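Local structure of fimbrial subunit CupB6 (Pseudomonas aeruginosa, 5CYL) at residues N24-T27 / S28-K32. The protein probably mediates adhesion as the tip subunit of a chaperone-usher pilus, a fimbrial type linked to biofilm formation. Sequence-based numbering, arbitrary orientation.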
# COMPACT_ATOMS: atom_id res chain seq x y z
N ASN A 24 0.03 -8.82 -10.74
CA ASN A 24 -0.72 -7.63 -11.19
C ASN A 24 -0.24 -6.40 -10.47
O ASN A 24 0.25 -6.49 -9.34
CB ASN A 24 -2.22 -7.79 -10.96
CG ASN A 24 -2.84 -8.82 -11.90
OD1 ASN A 24 -2.72 -8.71 -13.10
ND2 ASN A 24 -3.51 -9.83 -11.34
N GLU A 25 -0.33 -5.24 -11.11
CA GLU A 25 0.08 -3.98 -10.50
C GLU A 25 -1.05 -3.31 -9.78
O GLU A 25 -2.09 -3.18 -10.32
CB GLU A 25 0.61 -2.99 -11.54
CG GLU A 25 1.53 -1.94 -10.94
CD GLU A 25 1.15 -0.47 -11.25
OE1 GLU A 25 1.19 -0.05 -12.42
OE2 GLU A 25 0.87 0.29 -10.30
N LEU A 26 -0.84 -2.91 -8.54
CA LEU A 26 -1.89 -2.19 -7.82
C LEU A 26 -2.12 -0.82 -8.46
O LEU A 26 -1.18 -0.13 -8.81
CB LEU A 26 -1.52 -2.08 -6.37
CG LEU A 26 -2.62 -1.73 -5.39
CD1 LEU A 26 -3.85 -2.59 -5.61
CD2 LEU A 26 -2.09 -1.89 -3.96
N THR A 27 -3.39 -0.48 -8.64
CA THR A 27 -3.80 0.73 -9.34
C THR A 27 -5.16 1.12 -8.84
O THR A 27 -5.79 0.34 -8.18
CB THR A 27 -3.83 0.39 -10.83
OG1 THR A 27 -2.51 0.57 -11.31
CG2 THR A 27 -4.82 1.18 -11.69
N SER A 28 -5.59 2.34 -9.10
CA SER A 28 -6.94 2.76 -8.69
C SER A 28 -7.95 1.94 -9.46
O SER A 28 -9.05 1.68 -8.98
CB SER A 28 -7.14 4.22 -9.01
OG SER A 28 -5.87 4.84 -9.29
N GLY A 29 -7.54 1.55 -10.66
CA GLY A 29 -8.29 0.65 -11.55
C GLY A 29 -8.31 -0.84 -11.22
O GLY A 29 -9.07 -1.59 -11.84
N THR A 30 -7.52 -1.27 -10.24
CA THR A 30 -7.49 -2.67 -9.85
C THR A 30 -8.83 -3.16 -9.27
O THR A 30 -9.42 -2.52 -8.41
CB THR A 30 -6.38 -2.90 -8.83
OG1 THR A 30 -5.13 -2.49 -9.37
CG2 THR A 30 -6.34 -4.39 -8.44
N ALA A 31 -9.30 -4.30 -9.75
CA ALA A 31 -10.59 -4.84 -9.31
C ALA A 31 -10.46 -5.65 -8.02
O ALA A 31 -9.40 -6.26 -7.75
CB ALA A 31 -11.18 -5.72 -10.42
N LYS A 32 -11.53 -5.73 -7.26
CA LYS A 32 -11.56 -6.62 -6.10
C LYS A 32 -11.36 -8.06 -6.51
O LYS A 32 -11.97 -8.50 -7.45
CB LYS A 32 -12.90 -6.50 -5.41
CG LYS A 32 -12.95 -5.33 -4.46
CD LYS A 32 -13.95 -5.57 -3.37
CE LYS A 32 -15.26 -4.94 -3.76
NZ LYS A 32 -16.26 -5.83 -3.13
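T27 and T30 meet across a tight bend, and T30 bonds back to the carbonyl of T27 twice. The backbone N of T30 gives one hydrogen bond to T27 O, at 3.1 Å. The hydroxyl of the same residue gives the other, from T30 OG1 to T27 O, also at 3.1 Å. Both donors come from one face of the carbonyl plane. The amide sits well above that plane, 75° out of it, while the hydroxyl is tilted from it by 34°. Two bonds therefore hold the T27 oxygen, one from the backbone and one from the side chain. T30 OG1 stands beside its own backbone N (chi1 -57°), which turns the hydroxyl back over the bend. There it also lies 2.8 Å from T27 N.

The bend is a type I beta turn from T27 to T30, with S28 and G29 at its two central positions. It belongs to the loop that joins strand 6-22 to the antiparallel strand 35-50. The loop lies at the end of the N-terminal beta domain that faces the C-terminal fimbrial domain. Before the turn, N24 ND2 bonds to V35 O at the start of strand 35-50; after it, A31 O and T34 OG1 are hydrogen-bonded within the loop.

The nonpolar contact is small. L26 and T30 cross at about a right angle, and L26 CD1 reaches T30 CB at 4.1 Å. T30 CG2 lies at a similar distance from the same methyl. L26 is buried and also touches I205 and L251, whereas S28 and G29 are exposed.

Within residues 24-27, T27 OG1 makes a weak hydrogen bond to L26 O, at 2.9 Å. The T27 methyl, CG2, lies beside the S28-G29 backbone, though how closely is doubtful at this resolution.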